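Local coordinates for protein ABC transporter (Thermotoga maritima, PDB 1JI0) that probably hydrolyses ATP to power the transport of branched-chain amino acids across the membrane, at residues A84-G89 / L148-A153; M162-S167 / L193-N198. All blocks are in the same frame, centred on the assembly; numbering follows the deposited sequence.

Contact 1: residues A84-G89 / L148-A153; sequences ALVPEG and LAIGRA. With ATP (adenosine-5'-triphosphate), chain B.
Val-86 overlaps the inward flank of helix 148-153 with both of its methyls, CG1 resting against Ala-149 CB at 3.8 Å and CG2 against Ala-153 CB at 3.7 Å. The rotamer explains the split: CG1 stands anti to the backbone N (chi1 -176°) and CG2 anti to the carbonyl carbon, which sends the two branches to alanines one helical turn apart. CG1 also lies 4.3 Å from Ile-150 CG1. Two residues earlier in the strand, Ala-84 CB meets Ala-153 CB, likewise at 4.3 Å. No hydrogen bond crosses the interface; small apolar side chains carry it. Strand 84-86 and helix 148-153 run almost exactly antiparallel (177°), with their axes 8.5 Å apart.

Past the strand, Glu-88, extended beyond CG, has its OE2 3.0 Å from ATP O1G, but OE1 is modelled so near the gamma-phosphorus that the exact placement is doubtful; OE1 also has a weak hydrogen bond to Thr-46. With Glu-88 replaced by an alanine, the Thr-46 hydroxyl would probably lose that weak partner and a gap would open beside the gamma-phosphate. The position is consistent with the Q-loop of ABC ATPases.

Helix 142-154, which begins within the LSGGE signature sequence, is packed by Leu-148 onto helix 98-103, while strand 83-86 forms an edge of the main sheet, hydrogen-bonded to strand 160-164, whose Leu-161 also touches Val-86 and Ala-153.

Contact 2: residues M162-S167 / L193-N198; sequences MMDEPS and LLVEQN. With ATP (adenosine-5'-triphosphate), chain B.
A bend at chi2 (-69°) folds the Glu-196 side chain back to Ser-167, whose OG, at chi1 72°, sits between its own backbone N and carbonyl carbon and faces the carboxylate. Glu-196 OE2 thereby accepts two bonds: Ser-167 N at 2.9 Å, nearly in line with the C-O bond, and Ser-167 OG at 2.7 Å, from above the carboxylate plane. The other oxygen, OE1, takes the amides of Gln-197 and Asn-198 from opposite faces. A water also donates to Glu-196 OE1 (2.6 Å) and to Glu-165 OE1 (2.7 Å), bridging the two carboxylates. With both oxygens gripped in this way, the Glu-196 group is fixed in rotation and ties the loop after strand 160-164 to segment 193-198.

Pro-166 lies across Leu-194, its CG a tight 3.4 Å from Leu-194 CD1. Glu-165 OE2 lies 3.2 Å from ATP O1G, a position consistent with that of the catalytic glutamate in ABC ATPases, directly after the Walker B Asp-164, whose OD2 is hydrogen-bonded to Thr-46.

Behind these groups the strands pair in parallel, 6° apart, through bonds such as Val-195 N to Met-163 O (2.9 Å). The beta-alpha-beta unit they belong to has helix 172-187 over Met-163 and Leu-194; on the other face helix 45-52, which begins within the P-loop, packs on Met-162 and Val-195, and strand 34-38 flanks strand 192-196.

How the contacts relate
From the N terminus, contact 1 is the first to close: 58 residues separate segments 84-89 and 148-153, the latter in helix 142-154, which packs back on strand 83-86. The chain then enters strand 160-164, where contact 2 opens, and after helix 172-187 strand 192-196 closes that shorter loop. The two loops are therefore in series, neither nested nor crossed. Space joins them nonetheless, since strands 83-86 and 160-164 are neighbours in one sheet: probable hydrogen bonds link Met-162 N to Ala-84 O (2.8 Å) and Val-86 N to Met-162 O (2.9 Å). Contact 1 fastens the helical part to the sheet edge, contact 2 builds its interior, and both reach the ATP gamma-phosphate.

Contact 1: residues A84-G89 / L148-A153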
loop_
_atom_site.group_PDB
_atom_site.type_symbol
_atom_site.label_atom_id
_atom_site.label_comp_id
_atom_site.label_asym_id
_atom_site.label_seq_id
_atom_site.Cartn_x
_atom_site.Cartn_y
_atom_site.Cartn_z
ATOM N N ALA A 84 1.730 2.296 -7.802
ATOM C CA ALA A 84 0.477 1.550 -7.783
ATOM C C ALA A 84 -0.203 1.672 -6.423
ATOM O O ALA A 84 0.456 1.586 -5.382
ATOM C CB ALA A 84 0.737 0.085 -8.093
ATOM N N LEU A 85 -1.516 1.874 -6.432
ATOM C CA LEU A 85 -2.275 1.995 -5.196
ATOM C C LEU A 85 -3.432 1.005 -5.134
ATOM O O LEU A 85 -4.245 0.935 -6.052
ATOM C CB LEU A 85 -2.824 3.416 -5.048
ATOM C CG LEU A 85 -3.906 3.648 -3.985
ATOM C CD1 LEU A 85 -3.380 3.283 -2.599
ATOM C CD2 LEU A 85 -4.346 5.100 -4.016
ATOM N N VAL A 86 -3.476 0.219 -4.060
ATOM C CA VAL A 86 -4.563 -0.731 -3.832
ATOM C C VAL A 86 -5.325 -0.068 -2.688
ATOM O O VAL A 86 -4.997 -0.257 -1.513
ATOM C CB VAL A 86 -4.054 -2.116 -3.376
ATOM C CG1 VAL A 86 -5.227 -3.076 -3.243
ATOM C CG2 VAL A 86 -3.055 -2.672 -4.382
ATOM N N PRO A 87 -6.349 0.732 -3.025
ATOM C CA PRO A 87 -7.197 1.470 -2.083
ATOM C C PRO A 87 -8.062 0.582 -1.206
ATOM O O PRO A 87 -8.101 -0.630 -1.389
ATOM C CB PRO A 87 -8.038 2.337 -3.006
ATOM C CG PRO A 87 -8.291 1.392 -4.145
ATOM C CD PRO A 87 -6.923 0.791 -4.386
ATOM N N GLU A 88 -8.743 1.203 -0.246
ATOM C CA GLU A 88 -9.644 0.480 0.642
ATOM C C GLU A 88 -10.878 0.123 -0.173
ATOM O O GLU A 88 -11.227 0.828 -1.121
ATOM C CB GLU A 88 -10.068 1.357 1.824
ATOM C CG GLU A 88 -9.045 1.469 2.938
ATOM C CD GLU A 88 -9.542 2.316 4.102
ATOM O OE1 GLU A 88 -9.666 3.550 3.941
ATOM O OE2 GLU A 88 -9.814 1.741 5.182
ATOM N N GLY A 89 -11.535 -0.973 0.191
ATOM C CA GLY A 89 -12.728 -1.373 -0.527
ATOM C C GLY A 89 -12.539 -2.526 -1.487
ATOM O O GLY A 89 -13.443 -2.835 -2.259
ATOM N N LEU A 148 -7.218 -10.362 -5.230
ATOM C CA LEU A 148 -7.280 -10.083 -6.664
ATOM C C LEU A 148 -6.798 -8.655 -6.928
ATOM O O LEU A 148 -6.020 -8.415 -7.850
ATOM C CB LEU A 148 -8.713 -10.265 -7.186
ATOM C CG LEU A 148 -8.950 -10.031 -8.690
ATOM C CD1 LEU A 148 -7.897 -10.756 -9.487
ATOM C CD2 LEU A 148 -10.337 -10.514 -9.093
ATOM N N ALA A 149 -7.255 -7.715 -6.103
ATOM C CA ALA A 149 -6.856 -6.313 -6.236
ATOM C C ALA A 149 -5.337 -6.197 -6.132
ATOM O O ALA A 149 -4.697 -5.470 -6.898
ATOM C CB ALA A 149 -7.521 -5.475 -5.150
ATOM N N ILE A 150 -4.761 -6.920 -5.178
ATOM C CA ILE A 150 -3.315 -6.910 -4.992
ATOM C C ILE A 150 -2.621 -7.545 -6.200
ATOM O O ILE A 150 -1.577 -7.073 -6.641
ATOM C CB ILE A 150 -2.907 -7.686 -3.708
ATOM C CG1 ILE A 150 -3.426 -6.953 -2.469
ATOM C CG2 ILE A 150 -1.395 -7.839 -3.643
ATOM C CD1 ILE A 150 -3.205 -7.709 -1.184
ATOM N N GLY A 151 -3.198 -8.620 -6.728
ATOM C CA GLY A 151 -2.596 -9.277 -7.880
ATOM C C GLY A 151 -2.559 -8.363 -9.094
ATOM O O GLY A 151 -1.568 -8.306 -9.826
ATOM N N ARG A 152 -3.653 -7.643 -9.310
ATOM C CA ARG A 152 -3.747 -6.720 -10.439
ATOM C C ARG A 152 -2.632 -5.683 -10.383
ATOM O O ARG A 152 -1.979 -5.399 -11.390
ATOM C CB ARG A 152 -5.110 -6.022 -10.430
ATOM C CG ARG A 152 -5.307 -5.015 -11.566
ATOM C CD ARG A 152 -6.757 -4.571 -11.630
ATOM N NE ARG A 152 -7.186 -3.880 -10.420
ATOM C CZ ARG A 152 -8.455 -3.606 -10.126
ATOM N NH1 ARG A 152 -9.423 -3.974 -10.959
ATOM N NH2 ARG A 152 -8.758 -2.950 -9.013
ATOM N N ALA A 153 -2.410 -5.124 -9.197
ATOM C CA ALA A 153 -1.370 -4.126 -9.018
ATOM C C ALA A 153 -0.002 -4.724 -9.341
ATOM O O ALA A 153 0.843 -4.077 -9.962
ATOM C CB ALA A 153 -1.398 -3.598 -7.578
HETATM P PG ATP B . -9.100 5.177 6.298
HETATM O O1G ATP B . -10.060 4.197 6.836
HETATM O O2G ATP B . -7.748 4.641 6.028
HETATM O O3G ATP B . -9.695 6.065 5.236
HETATM P PB ATP B . -7.697 7.317 7.751
HETATM O O1B ATP B . -7.306 7.390 9.194
HETATM O O2B ATP B . -6.653 7.120 6.761
HETATM O O3B ATP B . -8.805 6.134 7.569
HETATM P PA ATP B . -8.606 9.772 6.419
HETATM O O1A ATP B . -9.006 9.251 5.104
HETATM O O2A ATP B . -7.407 10.647 6.485
HETATM O O3A ATP B . -8.554 8.574 7.479
HETATM O "O5'" ATP B . -9.834 10.531 7.017
HETATM C "C5'" ATP B . -9.776 11.123 8.318
HETATM C "C4'" ATP B . -9.695 12.605 8.253
HETATM O "O4'" ATP B . -10.953 13.080 7.691
HETATM C "C3'" ATP B . -9.614 13.238 9.619
HETATM O "O3'" ATP B . -8.560 14.221 9.633
HETATM C "C2'" ATP B . -10.979 13.827 9.826
HETATM O "O2'" ATP B . -10.999 14.980 10.661
HETATM C "C1'" ATP B . -11.344 14.259 8.395
HETATM N N9 ATP B . -12.804 14.544 8.122
HETATM C C8 ATP B . -13.527 14.247 6.984
HETATM N N7 ATP B . -14.777 14.616 7.003
HETATM C C5 ATP B . -14.903 15.209 8.250
HETATM C C6 ATP B . -16.007 15.828 8.915
HETATM N N6 ATP B . -17.189 15.914 8.329
HETATM N N1 ATP B . -15.827 16.333 10.167
HETATM C C2 ATP B . -14.622 16.238 10.746
HETATM N N3 ATP B . -13.501 15.683 10.235
HETATM C C4 ATP B . -13.715 15.176 8.955
#

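Contact 2: residues M162-S167 / L193-N198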
loop_
_atom_site.group_PDB
_atom_site.type_symbol
_atom_site.label_atom_id
_atom_site.label_comp_id
_atom_site.label_asym_id
_atom_site.label_seq_id
_atom_site.Cartn_x
_atom_site.Cartn_y
_atom_site.Cartn_z
HETATM N N MSE A 162 1.594 0.736 -2.956
HETATM C CA MSE A 162 0.938 1.327 -1.794
HETATM C C MSE A 162 -0.344 0.544 -1.537
HETATM O O MSE A 162 -1.050 0.176 -2.479
HETATM C CB MSE A 162 0.616 2.803 -2.045
HETATM C CG MSE A 162 1.840 3.640 -2.427
HETATM SE SE MSE A 162 1.573 5.540 -2.310
HETATM C CE MSE A 162 2.114 5.812 -0.500
HETATM N N MSE A 163 -0.636 0.282 -0.266
HETATM C CA MSE A 163 -1.820 -0.485 0.101
HETATM C C MSE A 163 -2.515 0.161 1.293
HETATM O O MSE A 163 -1.882 0.447 2.312
HETATM C CB MSE A 163 -1.417 -1.922 0.441
HETATM C CG MSE A 163 -0.593 -2.619 -0.631
HETATM SE SE MSE A 163 -0.091 -4.445 -0.122
HETATM C CE MSE A 163 1.811 -4.299 -0.270
ATOM N N ASP A 164 -3.816 0.395 1.161
ATOM C CA ASP A 164 -4.588 1.023 2.224
ATOM C C ASP A 164 -5.440 -0.025 2.923
ATOM O O ASP A 164 -6.404 -0.548 2.352
ATOM C CB ASP A 164 -5.483 2.139 1.654
ATOM C CG ASP A 164 -6.049 3.050 2.733
ATOM O OD1 ASP A 164 -5.823 2.796 3.934
ATOM O OD2 ASP A 164 -6.728 4.035 2.387
ATOM N N GLU A 165 -5.056 -0.330 4.162
ATOM C CA GLU A 165 -5.731 -1.307 5.005
ATOM C C GLU A 165 -6.083 -2.593 4.277
ATOM O O GLU A 165 -7.250 -2.954 4.171
ATOM C CB GLU A 165 -6.984 -0.688 5.613
ATOM C CG GLU A 165 -6.709 0.669 6.216
ATOM C CD GLU A 165 -7.403 0.864 7.527
ATOM O OE1 GLU A 165 -7.373 -0.077 8.348
ATOM O OE2 GLU A 165 -7.973 1.953 7.747
ATOM N N PRO A 166 -5.066 -3.313 3.788
ATOM C CA PRO A 166 -5.208 -4.579 3.058
ATOM C C PRO A 166 -5.926 -5.675 3.855
ATOM O O PRO A 166 -6.516 -6.585 3.270
ATOM C CB PRO A 166 -3.763 -4.984 2.763
ATOM C CG PRO A 166 -2.999 -3.698 2.857
ATOM C CD PRO A 166 -3.647 -2.983 3.992
ATOM N N SER A 167 -5.876 -5.592 5.184
ATOM C CA SER A 167 -6.501 -6.619 6.014
ATOM C C SER A 167 -7.813 -6.215 6.667
ATOM O O SER A 167 -8.379 -6.988 7.445
ATOM C CB SER A 167 -5.531 -7.058 7.113
ATOM O OG SER A 167 -5.400 -6.028 8.072
ATOM N N LEU A 193 4.570 0.632 0.708
ATOM C CA LEU A 193 4.139 1.622 1.695
ATOM C C LEU A 193 2.780 1.077 2.130
ATOM O O LEU A 193 1.814 1.081 1.365
ATOM C CB LEU A 193 3.998 3.036 1.107
ATOM C CG LEU A 193 3.596 4.094 2.157
ATOM C CD1 LEU A 193 4.417 3.919 3.409
ATOM C CD2 LEU A 193 3.824 5.495 1.644
ATOM N N LEU A 194 2.731 0.585 3.362
ATOM C CA LEU A 194 1.545 -0.036 3.919
ATOM C C LEU A 194 0.867 0.798 4.996
ATOM O O LEU A 194 1.483 1.137 6.008
ATOM C CB LEU A 194 1.947 -1.400 4.500
ATOM C CG LEU A 194 0.950 -2.263 5.269
ATOM C CD1 LEU A 194 -0.098 -2.825 4.299
ATOM C CD2 LEU A 194 1.692 -3.400 5.962
ATOM N N VAL A 195 -0.400 1.137 4.767
ATOM C CA VAL A 195 -1.183 1.891 5.733
ATOM C C VAL A 195 -2.110 0.873 6.402
ATOM O O VAL A 195 -2.811 0.127 5.721
ATOM C CB VAL A 195 -2.024 2.984 5.052
ATOM C CG1 VAL A 195 -3.057 3.510 6.026
ATOM C CG2 VAL A 195 -1.125 4.122 4.583
ATOM N N GLU A 196 -2.111 0.836 7.730
ATOM C CA GLU A 196 -2.934 -0.130 8.445
ATOM C C GLU A 196 -3.467 0.346 9.779
ATOM O O GLU A 196 -2.890 1.207 10.437
ATOM C CB GLU A 196 -2.149 -1.431 8.671
ATOM C CG GLU A 196 -2.394 -2.518 7.639
ATOM C CD GLU A 196 -3.795 -3.100 7.727
ATOM O OE1 GLU A 196 -4.535 -2.728 8.659
ATOM O OE2 GLU A 196 -4.156 -3.933 6.873
ATOM N N GLN A 197 -4.596 -0.229 10.156
ATOM C CA GLN A 197 -5.223 0.065 11.429
ATOM C C GLN A 197 -4.746 -1.072 12.331
ATOM O O GLN A 197 -4.606 -0.907 13.541
ATOM C CB GLN A 197 -6.745 0.051 11.282
ATOM C CG GLN A 197 -7.504 0.176 12.586
ATOM C CD GLN A 197 -8.899 0.738 12.384
ATOM O OE1 GLN A 197 -9.607 0.356 11.447
ATOM N NE2 GLN A 197 -9.304 1.649 13.267
ATOM N N ASN A 198 -4.487 -2.226 11.716
ATOM C CA ASN A 198 -3.995 -3.398 12.432
ATOM C C ASN A 198 -2.497 -3.177 12.601
ATOM O O ASN A 198 -1.691 -3.686 11.829
ATOM C CB ASN A 198 -4.264 -4.667 11.616
ATOM C CG ASN A 198 -3.989 -5.945 12.402
ATOM O OD1 ASN A 198 -4.556 -7.000 12.107
ATOM N ND2 ASN A 198 -3.115 -5.859 13.397
HETATM P PG ATP B . -9.100 5.177 6.298
HETATM O O1G ATP B . -10.060 4.197 6.836
HETATM O O2G ATP B . -7.748 4.641 6.028
HETATM O O3G ATP B . -9.695 6.065 5.236
HETATM P PB ATP B . -7.697 7.317 7.751
HETATM O O1B ATP B . -7.306 7.390 9.194
HETATM O O2B ATP B . -6.653 7.120 6.761
HETATM O O3B ATP B . -8.805 6.134 7.569
HETATM P PA ATP B . -8.606 9.772 6.419
HETATM O O1A ATP B . -9.006 9.251 5.104
HETATM O O2A ATP B . -7.407 10.647 6.485
HETATM O O3A ATP B . -8.554 8.574 7.479
HETATM O "O5'" ATP B . -9.834 10.531 7.017
HETATM C "C5'" ATP B . -9.776 11.123 8.318
HETATM C "C4'" ATP B . -9.695 12.605 8.253
HETATM O "O4'" ATP B . -10.953 13.080 7.691
HETATM C "C3'" ATP B . -9.614 13.238 9.619
HETATM O "O3'" ATP B . -8.560 14.221 9.633
HETATM C "C2'" ATP B . -10.979 13.827 9.826
HETATM O "O2'" ATP B . -10.999 14.980 10.661
HETATM C "C1'" ATP B . -11.344 14.259 8.395
HETATM N N9 ATP B . -12.804 14.544 8.122
HETATM C C8 ATP B . -13.527 14.247 6.984
HETATM N N7 ATP B . -14.777 14.616 7.003
HETATM C C5 ATP B . -14.903 15.209 8.250
HETATM C C6 ATP B . -16.007 15.828 8.915
HETATM N N6 ATP B . -17.189 15.914 8.329
HETATM N N1 ATP B . -15.827 16.333 10.167
HETATM C C2 ATP B . -14.622 16.238 10.746
HETATM N N3 ATP B . -13.501 15.683 10.235
HETATM C C4 ATP B . -13.715 15.176 8.955
HETATM O O HOH W 1 -7.181 -2.728 8.538
#